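Local coordinates for hypothetical protein PAE2754 (Pyrobaculum aerophilum, PDB 1V8P), which probably acts as a magnesium-dependent nuclease toxin of a type II toxin-antitoxin system, with ribonuclease activity and a slow exonuclease activity on single-stranded DNA, at residues Tyr30-Ser35 with Val130-Asp135; Ile48-Lys53 with Val153-Gln158; Ala55-Thr60 with Ala118-Val123. The protein carries 1 engineered substitution. All blocks are in the same frame, centred on the assembly; numbering follows the deposited sequence.

Contact 1. Residues Tyr30-Ser35 with Val130-Asp135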
ATOM      1  N   TYR C  30     -13.359  21.952  11.572  1.00 38.74           N
ATOM      2  CA  TYR C  30     -12.928  21.044  10.517  1.00 37.88           C
ATOM      3  C   TYR C  30     -11.877  19.988  10.888  1.00 36.80           C
ATOM      4  O   TYR C  30     -10.957  20.250  11.670  1.00 37.43           O
ATOM      5  CB  TYR C  30     -12.385  21.845   9.337  1.00 37.30           C
ATOM      6  CG  TYR C  30     -13.285  22.948   8.864  1.00 40.40           C
ATOM      7  CD1 TYR C  30     -13.174  24.244   9.378  1.00 41.46           C
ATOM      8  CD2 TYR C  30     -14.254  22.702   7.895  1.00 41.57           C
ATOM      9  CE1 TYR C  30     -14.007  25.268   8.931  1.00 42.04           C
ATOM     10  CE2 TYR C  30     -15.093  23.713   7.439  1.00 42.18           C
ATOM     11  CZ  TYR C  30     -14.964  24.995   7.954  1.00 42.62           C
ATOM     12  OH  TYR C  30     -15.777  25.994   7.459  1.00 44.42           O
ATOM     13  N   LEU C  31     -12.040  18.795  10.319  1.00 34.48           N
ATOM     14  CA  LEU C  31     -11.101  17.691  10.481  1.00 32.72           C
ATOM     15  C   LEU C  31     -10.420  17.607   9.113  1.00 32.11           C
ATOM     16  O   LEU C  31     -11.092  17.373   8.101  1.00 32.32           O
ATOM     17  CB  LEU C  31     -11.820  16.367  10.766  1.00 31.86           C
ATOM     18  CG  LEU C  31     -10.894  15.142  10.797  1.00 31.02           C
ATOM     19  CD1 LEU C  31      -9.849  15.323  11.888  1.00 31.01           C
ATOM     20  CD2 LEU C  31     -11.688  13.871  11.048  1.00 28.62           C
ATOM     21  N   VAL C  32      -9.105  17.811   9.082  1.00 31.24           N
ATOM     22  CA  VAL C  32      -8.340  17.783   7.835  1.00 31.03           C
ATOM     23  C   VAL C  32      -7.567  16.484   7.670  1.00 31.71           C
ATOM     24  O   VAL C  32      -6.926  16.030   8.612  1.00 32.76           O
ATOM     25  CB  VAL C  32      -7.339  18.960   7.792  1.00 30.15           C
ATOM     26  CG1 VAL C  32      -6.513  18.897   6.542  1.00 29.14           C
ATOM     27  CG2 VAL C  32      -8.079  20.275   7.867  1.00 29.48           C
ATOM     28  N   ASP C  33      -7.617  15.880   6.484  1.00 32.06           N
ATOM     29  CA  ASP C  33      -6.883  14.630   6.278  1.00 31.27           C
ATOM     30  C   ASP C  33      -5.584  14.847   5.476  1.00 31.19           C
ATOM     31  O   ASP C  33      -5.314  15.950   4.990  1.00 28.76           O
ATOM     32  CB  ASP C  33      -7.792  13.554   5.636  1.00 29.09           C
ATOM     33  CG  ASP C  33      -7.849  13.633   4.120  1.00 29.20           C
ATOM     34  OD1 ASP C  33      -7.418  14.646   3.525  1.00 30.23           O
ATOM     35  OD2 ASP C  33      -8.351  12.659   3.524  1.00 27.74           O
ATOM     36  N   ALA C  34      -4.777  13.794   5.365  1.00 31.03           N
ATOM     37  CA  ALA C  34      -3.497  13.873   4.683  1.00 31.30           C
ATOM     38  C   ALA C  34      -3.548  14.490   3.293  1.00 32.38           C
ATOM     39  O   ALA C  34      -2.718  15.347   2.971  1.00 31.35           O
ATOM     40  CB  ALA C  34      -2.846  12.491   4.624  1.00 31.20           C
ATOM     41  N   SER C  35      -4.507  14.074   2.468  1.00 31.37           N
ATOM     42  CA  SER C  35      -4.574  14.637   1.128  1.00 32.63           C
ATOM     43  C   SER C  35      -4.886  16.128   1.157  1.00 32.30           C
ATOM     44  O   SER C  35      -4.349  16.882   0.348  1.00 32.47           O
ATOM     45  CB  SER C  35      -5.610  13.903   0.274  1.00 34.38           C
ATOM     46  OG  SER C  35      -6.914  14.390   0.507  1.00 36.21           O
ATOM     47  N   VAL C 130     -16.619  19.067  10.036  1.00 33.57           N
ATOM     48  CA  VAL C 130     -16.660  18.974   8.579  1.00 33.35           C
ATOM     49  C   VAL C 130     -15.355  18.363   8.117  1.00 33.82           C
ATOM     50  O   VAL C 130     -14.293  18.921   8.366  1.00 33.48           O
ATOM     51  CB  VAL C 130     -16.798  20.349   7.903  1.00 33.04           C
ATOM     52  CG1 VAL C 130     -16.608  20.202   6.404  1.00 32.38           C
ATOM     53  CG2 VAL C 130     -18.170  20.960   8.209  1.00 34.08           C
ATOM     54  N   LEU C 131     -15.429  17.223   7.438  1.00 32.94           N
ATOM     55  CA  LEU C 131     -14.221  16.578   6.959  1.00 33.19           C
ATOM     56  C   LEU C 131     -13.704  17.299   5.711  1.00 33.70           C
ATOM     57  O   LEU C 131     -14.438  17.487   4.742  1.00 34.87           O
ATOM     58  CB  LEU C 131     -14.498  15.109   6.599  1.00 32.62           C
ATOM     59  CG  LEU C 131     -13.339  14.092   6.554  1.00 32.66           C
ATOM     60  CD1 LEU C 131     -13.679  12.968   5.586  1.00 29.67           C
ATOM     61  CD2 LEU C 131     -12.056  14.739   6.125  1.00 32.69           C
ATOM     62  N   VAL C 132     -12.446  17.717   5.738  1.00 32.77           N
ATOM     63  CA  VAL C 132     -11.853  18.330   4.558  1.00 31.71           C
ATOM     64  C   VAL C 132     -10.900  17.250   3.996  1.00 33.35           C
ATOM     65  O   VAL C 132      -9.994  16.767   4.680  1.00 32.55           O
ATOM     66  CB  VAL C 132     -11.083  19.624   4.898  1.00 30.08           C
ATOM     67  CG1 VAL C 132     -10.677  20.336   3.602  1.00 29.33           C
ATOM     68  CG2 VAL C 132     -11.971  20.549   5.751  1.00 28.47           C
ATOM     69  N   THR C 133     -11.145  16.845   2.758  1.00 33.82           N
ATOM     70  CA  THR C 133     -10.358  15.810   2.111  1.00 34.31           C
ATOM     71  C   THR C 133     -10.271  16.112   0.626  1.00 34.34           C
ATOM     72  O   THR C 133     -11.092  16.835   0.076  1.00 34.69           O
ATOM     73  CB  THR C 133     -11.017  14.406   2.309  1.00 35.28           C
ATOM     74  OG1 THR C 133     -10.361  13.427   1.494  1.00 33.66           O
ATOM     75  CG2 THR C 133     -12.489  14.451   1.938  1.00 35.30           C
ATOM     76  N   GLN C 134      -9.270  15.548  -0.024  1.00 34.57           N
ATOM     77  CA  GLN C 134      -9.096  15.779  -1.436  1.00 35.08           C
ATOM     78  C   GLN C 134      -9.518  14.520  -2.190  1.00 34.70           C
ATOM     79  O   GLN C 134      -9.605  14.534  -3.419  1.00 35.26           O
ATOM     80  CB  GLN C 134      -7.632  16.133  -1.711  1.00 34.98           C
ATOM     81  CG  GLN C 134      -7.412  17.073  -2.874  1.00 38.70           C
ATOM     82  CD  GLN C 134      -7.994  18.443  -2.631  1.00 38.47           C
ATOM     83  OE1 GLN C 134      -8.418  18.755  -1.535  1.00 40.96           O
ATOM     84  NE2 GLN C 134      -8.009  19.268  -3.655  1.00 38.85           N
ATOM     85  N   ASP C 135      -9.800  13.452  -1.435  1.00 34.55           N
ATOM     86  CA  ASP C 135     -10.211  12.138  -1.969  1.00 35.54           C
ATOM     87  C   ASP C 135     -11.702  12.067  -2.336  1.00 35.66           C
ATOM     88  O   ASP C 135     -12.570  12.106  -1.465  1.00 35.53           O
ATOM     89  CB  ASP C 135      -9.856  11.036  -0.945  1.00 34.87           C
ATOM     90  CG  ASP C 135     -10.285   9.632  -1.393  1.00 35.70           C
ATOM     91  OD1 ASP C 135     -10.879   9.487  -2.476  1.00 35.88           O
ATOM     92  OD2 ASP C 135     -10.029   8.663  -0.656  1.00 36.41           O
TER
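Leu31 is held between Val130 and Val132 by two backbone hydrogen bonds. Leu31 N donates to Val130 O at 3.0 Å, and Leu31 O accepts from Val132 N at 2.7 Å. Asp33 N continues the pattern to Val132 O at 3.1 Å. Strands 30-32 and 130-132 are therefore parallel neighbours, with their axes 27° apart. On one face of the sheet the Tyr30 ring lies alongside Val130, with CD2 3.5 Å from Val130 CB. Val132, two residues on, brings CG2 to the same ring carbon, and Leu151 of helix 148-156 covers this side.

Past the strand ends the contact becomes polar. Thr133 OG1 donates to Asp33 OD2 at 3.0 Å and meets it from above the carboxylate plane. The same hydroxyl accepts from Asp135 N, which makes an ST turn. Ser35 OG donates to the syn lone pair of Asp33 OD1 and accepts from Gln134 N at 2.7 Å. Its chi1 of 83° turns the hydroxyl back toward both partners.

Further out, Asp33 OD1 caps helix 34-40 at Ala36 N, and Asp135 OD1 caps helix 136-141 at Glu137 N. Asp135 OD2 forms a salt bridge with Arg73 of the second subunit and lies close to Asp117.

Asp33, Asp117 and Asp135 are predicted magnesium ligands, consistent with the acidic pocket of a PIN domain. Both aspartates of this contact lie beyond the C-terminal ends of parallel strands, each right before a helix. The hydroxyls of Thr133 and Ser35 restrict how the Asp33 carboxylate can turn.

Contact 2. Residues Ile48-Lys53 with Val153-Gln158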
ATOM      1  N   ILE C  48      -3.963  30.189   7.984  1.00 46.96           N
ATOM      2  CA  ILE C  48      -3.212  30.322   9.223  1.00 47.31           C
ATOM      3  C   ILE C  48      -3.990  31.038  10.334  1.00 48.50           C
ATOM      4  O   ILE C  48      -4.023  30.568  11.473  1.00 48.83           O
ATOM      5  CB  ILE C  48      -1.866  31.047   8.978  1.00 48.18           C
ATOM      6  CG1 ILE C  48      -0.982  30.955  10.225  1.00 47.67           C
ATOM      7  CG2 ILE C  48      -2.107  32.501   8.625  1.00 48.53           C
ATOM      8  CD1 ILE C  48      -0.708  29.527  10.690  1.00 47.77           C
ATOM      9  N   LYS C  49      -4.635  32.157  10.014  1.00 49.33           N
ATOM     10  CA  LYS C  49      -5.392  32.901  11.022  1.00 49.53           C
ATOM     11  C   LYS C  49      -6.704  32.237  11.413  1.00 49.81           C
ATOM     12  O   LYS C  49      -7.495  32.818  12.155  1.00 50.40           O
ATOM     13  CB  LYS C  49      -5.682  34.319  10.538  1.00 50.82           C
ATOM     14  CG  LYS C  49      -4.459  35.195  10.405  1.00 53.40           C
ATOM     15  CD  LYS C  49      -4.855  36.668  10.329  1.00 56.33           C
ATOM     16  CE  LYS C  49      -3.647  37.568  10.100  1.00 57.40           C
ATOM     17  NZ  LYS C  49      -3.012  37.296   8.772  1.00 57.58           N
ATOM     18  N   HIS C  50      -6.940  31.029  10.903  1.00 49.84           N
ATOM     19  CA  HIS C  50      -8.160  30.281  11.213  1.00 48.98           C
ATOM     20  C   HIS C  50      -7.776  28.957  11.870  1.00 49.22           C
ATOM     21  O   HIS C  50      -8.635  28.180  12.287  1.00 50.44           O
ATOM     22  CB  HIS C  50      -8.955  29.992   9.934  1.00 49.31           C
ATOM     23  CG  HIS C  50      -9.572  31.205   9.307  1.00 48.72           C
ATOM     24  ND1 HIS C  50     -10.713  31.806   9.802  1.00 49.18           N
ATOM     25  CD2 HIS C  50      -9.205  31.934   8.227  1.00 48.75           C
ATOM     26  CE1 HIS C  50     -11.021  32.850   9.053  1.00 48.02           C
ATOM     27  NE2 HIS C  50     -10.121  32.951   8.091  1.00 48.59           N
ATOM     28  N   ARG C  51      -6.475  28.715  11.967  1.00 48.28           N
ATOM     29  CA  ARG C  51      -5.956  27.481  12.541  1.00 48.60           C
ATOM     30  C   ARG C  51      -6.733  26.880  13.710  1.00 47.52           C
ATOM     31  O   ARG C  51      -6.860  25.662  13.791  1.00 47.95           O
ATOM     32  CB  ARG C  51      -4.494  27.663  12.969  1.00 49.06           C
ATOM     33  CG  ARG C  51      -4.302  28.540  14.188  1.00 51.77           C
ATOM     34  CD  ARG C  51      -2.828  28.813  14.420  1.00 55.26           C
ATOM     35  NE  ARG C  51      -2.137  27.648  14.955  1.00 56.82           N
ATOM     36  CZ  ARG C  51      -1.705  27.565  16.210  1.00 59.42           C
ATOM     37  NH1 ARG C  51      -1.902  28.585  17.035  1.00 60.66           N
ATOM     38  NH2 ARG C  51      -1.074  26.475  16.645  1.00 59.25           N
ATOM     39  N   GLU C  52      -7.251  27.699  14.618  1.00 46.62           N
ATOM     40  CA  GLU C  52      -7.958  27.113  15.749  1.00 47.80           C
ATOM     41  C   GLU C  52      -9.201  26.350  15.286  1.00 47.23           C
ATOM     42  O   GLU C  52      -9.767  25.538  16.024  1.00 47.43           O
ATOM     43  CB  GLU C  52      -8.330  28.180  16.793  1.00 49.79           C
ATOM     44  CG  GLU C  52      -9.597  29.001  16.536  1.00 53.67           C
ATOM     45  CD  GLU C  52      -9.415  30.082  15.488  1.00 56.13           C
ATOM     46  OE1 GLU C  52      -8.244  30.441  15.205  1.00 57.32           O
ATOM     47  OE2 GLU C  52     -10.444  30.578  14.962  1.00 55.96           O
ATOM     48  N   LYS C  53      -9.602  26.595  14.045  1.00 45.86           N
ATOM     49  CA  LYS C  53     -10.769  25.936  13.488  1.00 44.42           C
ATOM     50  C   LYS C  53     -10.476  24.576  12.857  1.00 42.32           C
ATOM     51  O   LYS C  53     -11.386  23.761  12.693  1.00 40.61           O
ATOM     52  CB  LYS C  53     -11.444  26.862  12.474  1.00 44.68           C
ATOM     53  CG  LYS C  53     -12.387  27.844  13.135  1.00 46.63           C
ATOM     54  CD  LYS C  53     -13.176  28.701  12.153  1.00 47.51           C
ATOM     55  CE  LYS C  53     -12.346  29.859  11.639  1.00 48.03           C
ATOM     56  NZ  LYS C  53     -13.181  31.072  11.384  1.00 48.72           N
ATOM     57  N   VAL C 153     -12.861  28.934   0.443  1.00 44.93           N
ATOM     58  CA  VAL C 153     -13.869  29.960   0.252  1.00 45.01           C
ATOM     59  C   VAL C 153     -14.584  30.245   1.566  1.00 45.54           C
ATOM     60  O   VAL C 153     -14.700  31.401   1.959  1.00 46.89           O
ATOM     61  CB  VAL C 153     -14.902  29.573  -0.829  1.00 45.26           C
ATOM     62  CG1 VAL C 153     -14.238  29.531  -2.185  1.00 45.64           C
ATOM     63  CG2 VAL C 153     -15.509  28.232  -0.516  1.00 47.64           C
ATOM     64  N   ARG C 154     -15.044  29.202   2.258  1.00 45.34           N
ATOM     65  CA  ARG C 154     -15.754  29.390   3.522  1.00 44.68           C
ATOM     66  C   ARG C 154     -14.956  30.215   4.522  1.00 46.88           C
ATOM     67  O   ARG C 154     -15.535  30.925   5.339  1.00 48.05           O
ATOM     68  CB  ARG C 154     -16.096  28.046   4.177  1.00 42.94           C
ATOM     69  CG  ARG C 154     -17.059  27.182   3.409  1.00 38.34           C
ATOM     70  CD  ARG C 154     -17.468  25.962   4.221  1.00 35.43           C
ATOM     71  NE  ARG C 154     -18.332  25.084   3.441  1.00 33.91           N
ATOM     72  CZ  ARG C 154     -19.030  24.064   3.932  1.00 33.93           C
ATOM     73  NH1 ARG C 154     -18.973  23.780   5.224  1.00 35.44           N
ATOM     74  NH2 ARG C 154     -19.794  23.326   3.128  1.00 31.99           N
ATOM     75  N   LEU C 155     -13.631  30.114   4.473  1.00 49.24           N
ATOM     76  CA  LEU C 155     -12.791  30.865   5.408  1.00 50.69           C
ATOM     77  C   LEU C 155     -12.651  32.305   4.952  1.00 51.41           C
ATOM     78  O   LEU C 155     -12.694  33.220   5.766  1.00 52.77           O
ATOM     79  CB  LEU C 155     -11.402  30.216   5.541  1.00 49.90           C
ATOM     80  CG  LEU C 155     -11.375  28.828   6.196  1.00 50.21           C
ATOM     81  CD1 LEU C 155      -9.991  28.201   6.053  1.00 48.13           C
ATOM     82  CD2 LEU C 155     -11.783  28.948   7.654  1.00 49.12           C
ATOM     83  N   ALA C 156     -12.490  32.500   3.649  1.00 53.09           N
ATOM     84  CA  ALA C 156     -12.351  33.837   3.086  1.00 55.47           C
ATOM     85  C   ALA C 156     -13.521  34.718   3.507  1.00 57.64           C
ATOM     86  O   ALA C 156     -13.393  35.942   3.565  1.00 58.63           O
ATOM     87  CB  ALA C 156     -12.285  33.759   1.571  1.00 53.98           C
ATOM     88  N   ALA C 157     -14.659  34.093   3.802  1.00 60.39           N
ATOM     89  CA  ALA C 157     -15.849  34.834   4.205  1.00 62.62           C
ATOM     90  C   ALA C 157     -16.117  34.711   5.690  1.00 64.45           C
ATOM     91  O   ALA C 157     -17.182  34.239   6.094  1.00 65.37           O
ATOM     92  CB  ALA C 157     -17.069  34.353   3.417  1.00 62.53           C
ATOM     93  N   GLN C 158     -15.146  35.136   6.495  1.00 65.77           N
ATOM     94  CA  GLN C 158     -15.244  35.108   7.956  1.00 67.03           C
ATOM     95  C   GLN C 158     -13.864  35.318   8.580  1.00 67.71           C
ATOM     96  O   GLN C 158     -13.725  35.133   9.815  1.00 67.60           O
ATOM     97  CB  GLN C 158     -15.844  33.776   8.449  1.00 67.16           C
ATOM     98  CG  GLN C 158     -15.039  32.536   8.092  1.00 68.39           C
ATOM     99  CD  GLN C 158     -15.611  31.266   8.711  1.00 69.23           C
ATOM    100  OE1 GLN C 158     -15.739  31.158   9.937  1.00 69.21           O
ATOM    101  NE2 GLN C 158     -15.949  30.296   7.866  1.00 69.26           N
ATOM    102  OXT GLN C 158     -12.938  35.679   7.817  1.00 68.13           O
TER
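His50 and Leu155 bring the two backbones nearest, CA to CA 7.4 Å, where the loop before strand 54-56 passes the last turn of helix 148-156. The loop makes a type I turn from Ile48 to Arg51 and then a short 3-10 segment.

The imidazole of His50 packs on Leu155. Methyl CD2 of Leu155 sits off-centre over one face of the ring, 3.8 Å from its centroid, in a CH-pi contact. Its nearest ring atom is His50 CG at 3.6 Å. The leucine and the imidazole come from opposite sides and overlap along their lengths. At the ring edge, His50 CE1 lies 3.6 Å from the terminal carboxylate atom Gln158 O.

Lys53 runs beside the same leucine. Its bends at chi3 and chi4 carry the ammonium group to Gln158, where NZ donates to OE1 at 2.9 Å. The nitrogen stands well above the amide plane, 57° out of it. NZ also makes a weak hydrogen bond to His50 ND1. The other end of the Gln158 amide is tied to its own helix: NE2 donates to Arg154 O at 2.6 Å with an angle of 169°, and that oxygen lies in the amide plane.

The Gln158 amide thus bridges the helix end and the loop, and the bond to Arg154 fixes which way OE1 faces. Lys53 is a buried residue, and its backbone pairs with Glu29 and Tyr30. A positive ammonium group beside ND1 would be expected to disfavour protonation of His50, while the nearby chain-terminal carboxylate would have the opposite effect.

Contact 3. Residues Ala55-Thr60 with Ala118-Val123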
ATOM      1  N   ALA C  55      -8.350  20.799  12.568  1.00 34.75           N
ATOM      2  CA  ALA C  55      -7.728  19.733  13.337  1.00 33.63           C
ATOM      3  C   ALA C  55      -7.365  18.552  12.431  1.00 31.94           C
ATOM      4  O   ALA C  55      -7.819  18.460  11.296  1.00 31.72           O
ATOM      5  CB  ALA C  55      -8.657  19.280  14.443  1.00 33.50           C
ATOM      6  N   ILE C  56      -6.531  17.664  12.957  1.00 30.69           N
ATOM      7  CA  ILE C  56      -6.071  16.464  12.268  1.00 27.85           C
ATOM      8  C   ILE C  56      -6.091  15.370  13.305  1.00 27.87           C
ATOM      9  O   ILE C  56      -6.376  15.613  14.475  1.00 30.82           O
ATOM     10  CB  ILE C  56      -4.592  16.570  11.786  1.00 28.83           C
ATOM     11  CG1 ILE C  56      -3.686  16.855  12.992  1.00 29.03           C
ATOM     12  CG2 ILE C  56      -4.454  17.604  10.679  1.00 26.27           C
ATOM     13  CD1 ILE C  56      -2.270  17.219  12.644  1.00 32.28           C
ATOM     14  N   LEU C  57      -5.785  14.159  12.877  1.00 28.14           N
ATOM     15  CA  LEU C  57      -5.725  13.037  13.788  1.00 28.50           C
ATOM     16  C   LEU C  57      -4.226  12.741  13.911  1.00 30.37           C
ATOM     17  O   LEU C  57      -3.431  13.273  13.138  1.00 31.37           O
ATOM     18  CB  LEU C  57      -6.449  11.831  13.185  1.00 27.42           C
ATOM     19  CG  LEU C  57      -7.920  11.921  12.776  1.00 25.53           C
ATOM     20  CD1 LEU C  57      -8.399  10.535  12.328  1.00 25.26           C
ATOM     21  CD2 LEU C  57      -8.757  12.382  13.928  1.00 26.84           C
ATOM     22  N   HIS C  58      -3.813  11.919  14.866  1.00 30.65           N
ATOM     23  CA  HIS C  58      -2.391  11.602  14.954  1.00 31.55           C
ATOM     24  C   HIS C  58      -1.990  10.941  13.627  1.00 32.81           C
ATOM     25  O   HIS C  58      -0.915  11.214  13.076  1.00 33.66           O
ATOM     26  CB  HIS C  58      -2.118  10.627  16.101  1.00 31.52           C
ATOM     27  CG  HIS C  58      -2.188  11.243  17.461  1.00 33.62           C
ATOM     28  ND1 HIS C  58      -1.215  12.093  17.950  1.00 34.01           N
ATOM     29  CD2 HIS C  58      -3.116  11.129  18.440  1.00 32.26           C
ATOM     30  CE1 HIS C  58      -1.541  12.474  19.172  1.00 32.87           C
ATOM     31  NE2 HIS C  58      -2.690  11.904  19.493  1.00 34.03           N
ATOM     32  N   LEU C  59      -2.865  10.070  13.127  1.00 31.99           N
ATOM     33  CA  LEU C  59      -2.633   9.349  11.873  1.00 30.66           C
ATOM     34  C   LEU C  59      -2.197  10.284  10.746  1.00 30.22           C
ATOM     35  O   LEU C  59      -1.417   9.909   9.887  1.00 30.36           O
ATOM     36  CB  LEU C  59      -3.915   8.639  11.439  1.00 30.65           C
ATOM     37  CG  LEU C  59      -3.995   7.441  10.473  1.00 31.13           C
ATOM     38  CD1 LEU C  59      -5.183   7.651   9.567  1.00 27.44           C
ATOM     39  CD2 LEU C  59      -2.745   7.275   9.644  1.00 31.55           C
ATOM     40  N   THR C  60      -2.714  11.505  10.755  1.00 30.06           N
ATOM     41  CA  THR C  60      -2.400  12.468   9.717  1.00 29.09           C
ATOM     42  C   THR C  60      -0.906  12.748   9.605  1.00 30.84           C
ATOM     43  O   THR C  60      -0.378  12.894   8.506  1.00 31.37           O
ATOM     44  CB  THR C  60      -3.148  13.788   9.967  1.00 28.95           C
ATOM     45  OG1 THR C  60      -4.551  13.517  10.066  1.00 27.54           O
ATOM     46  CG2 THR C  60      -2.904  14.779   8.829  1.00 28.38           C
ATOM     47  N   ALA C 118     -11.502   5.476   6.867  1.00 28.75           N
ATOM     48  CA  ALA C 118     -12.671   5.374   7.745  1.00 29.72           C
ATOM     49  C   ALA C 118     -12.446   6.057   9.080  1.00 31.55           C
ATOM     50  O   ALA C 118     -13.411   6.450   9.746  1.00 33.70           O
ATOM     51  CB  ALA C 118     -13.056   3.929   7.971  1.00 27.18           C
ATOM     52  N   SER C 119     -11.185   6.192   9.482  1.00 31.81           N
ATOM     53  CA  SER C 119     -10.868   6.856  10.737  1.00 31.60           C
ATOM     54  C   SER C 119     -11.335   8.313  10.614  1.00 32.22           C
ATOM     55  O   SER C 119     -11.869   8.903  11.563  1.00 30.70           O
ATOM     56  CB  SER C 119      -9.358   6.792  11.005  1.00 32.60           C
ATOM     57  OG  SER C 119      -8.936   5.463  11.255  1.00 33.20           O
ATOM     58  N   TYR C 120     -11.151   8.875   9.426  1.00 31.96           N
ATOM     59  CA  TYR C 120     -11.559  10.248   9.164  1.00 33.79           C
ATOM     60  C   TYR C 120     -13.082  10.438   9.099  1.00 33.98           C
ATOM     61  O   TYR C 120     -13.617  11.375   9.692  1.00 34.39           O
ATOM     62  CB  TYR C 120     -10.915  10.735   7.871  1.00 32.07           C
ATOM     63  CG  TYR C 120      -9.430  10.913   8.028  1.00 33.63           C
ATOM     64  CD1 TYR C 120      -8.535   9.902   7.652  1.00 31.15           C
ATOM     65  CD2 TYR C 120      -8.914  12.087   8.594  1.00 31.40           C
ATOM     66  CE1 TYR C 120      -7.173  10.056   7.831  1.00 31.40           C
ATOM     67  CE2 TYR C 120      -7.555  12.252   8.777  1.00 33.28           C
ATOM     68  CZ  TYR C 120      -6.680  11.237   8.393  1.00 33.12           C
ATOM     69  OH  TYR C 120      -5.323  11.409   8.549  1.00 31.92           O
ATOM     70  N   ALA C 121     -13.767   9.549   8.388  1.00 33.42           N
ATOM     71  CA  ALA C 121     -15.212   9.613   8.255  1.00 34.10           C
ATOM     72  C   ALA C 121     -15.868   9.502   9.633  1.00 34.72           C
ATOM     73  O   ALA C 121     -16.752  10.289   9.979  1.00 33.83           O
ATOM     74  CB  ALA C 121     -15.703   8.477   7.335  1.00 33.44           C
ATOM     75  N   TYR C 122     -15.419   8.528  10.419  1.00 34.78           N
ATOM     76  CA  TYR C 122     -15.974   8.319  11.746  1.00 34.09           C
ATOM     77  C   TYR C 122     -15.797   9.504  12.699  1.00 33.82           C
ATOM     78  O   TYR C 122     -16.740   9.899  13.373  1.00 34.58           O
ATOM     79  CB  TYR C 122     -15.367   7.073  12.383  1.00 33.68           C
ATOM     80  CG  TYR C 122     -15.892   6.812  13.773  1.00 33.73           C
ATOM     81  CD1 TYR C 122     -17.107   6.137  13.977  1.00 34.13           C
ATOM     82  CD2 TYR C 122     -15.221   7.312  14.885  1.00 32.79           C
ATOM     83  CE1 TYR C 122     -17.633   5.979  15.266  1.00 33.32           C
ATOM     84  CE2 TYR C 122     -15.736   7.164  16.167  1.00 33.37           C
ATOM     85  CZ  TYR C 122     -16.935   6.502  16.356  1.00 34.79           C
ATOM     86  OH  TYR C 122     -17.415   6.387  17.646  1.00 36.22           O
ATOM     87  N   VAL C 123     -14.599  10.068  12.754  1.00 34.07           N
ATOM     88  CA  VAL C 123     -14.328  11.182  13.654  1.00 34.61           C
ATOM     89  C   VAL C 123     -15.077  12.427  13.265  1.00 36.24           C
ATOM     90  O   VAL C 123     -15.604  13.134  14.127  1.00 38.30           O
ATOM     91  CB  VAL C 123     -12.829  11.522  13.706  1.00 33.80           C
ATOM     92  CG1 VAL C 123     -12.592  12.778  14.560  1.00 32.33           C
ATOM     93  CG2 VAL C 123     -12.080  10.350  14.262  1.00 33.04           C
TER
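Tyr120 reaches from helix 115-127 to the start of helix 58-73 and meets Leu57, Leu59 and Thr60 there. The packing is tight around its ring. Leu57 lays methyl CD1 over one face, 4.2 Å from the centroid and 16° off the ring normal, a CH-pi contact. Leu59 CD1 comes up obliquely to Tyr120 CE1 at 3.6 Å. At the ring edge, near its plane, Thr60 OG1 donates to Tyr120 OH at 2.7 Å.

The phenol oxygen is also hydrogen-bonded to Glu63 OE2. Thr60 OG1 has a second bond, accepting from Leu57 N at 3.1 Å with an angle of 161°. With chi1 at -56°, OG1 stands beside the backbone N of Thr60 and faces back to Leu57, just before the helix. One hydroxyl therefore links the helix start to the phenol, and the phenol passes the chain of bonds on to Glu63.

The other methyl of Leu57, CD2, fits against Val123 one helical turn along, 3.9 Å from CG1. Around Ser119 the fit is looser. Its CB stands 4.1 Å from Leu57 CD1 and 4.5 Å from Leu59 CD1, and its hydroxyl turns back to Phe115 O. This side is not left to solvent: Tyr62 of the third subunit packs on Leu57, Leu59 and Ser119.

One side of the contact lies against the parallel sheet, where Leu31 of strand 30-32 touches Leu57, Tyr120 and Val123. Tyr120 also packs on Asp33, a predicted magnesium ligand. Helix 101-111 covers helix 115-127 at Ala118 and Ser119, and strand 54-56, which leads into Leu57, lies between strands 30-32 and 94-95.

Overall arrangement
The chain enters strand 30-32 near its N terminus, where contact 1 begins. It then passes 48-53 of contact 2 and runs directly into 55-60 of contact 3. Contact 3 closes first, when helix 115-127 returns with 118-123. Strand 130-132 follows and closes contact 1, so contact 3 lies within that loop. Contact 2 closes last, at the C terminus. It also encloses contact 3, but it crosses contact 1. Contacts 1 and 3 share the sheet through neighbouring strands 30-32 and 54-56. Contact 2 ties helix 148-156 to the loop leading into strand 54-56, and reaches contact 1 through Lys53 and Tyr30.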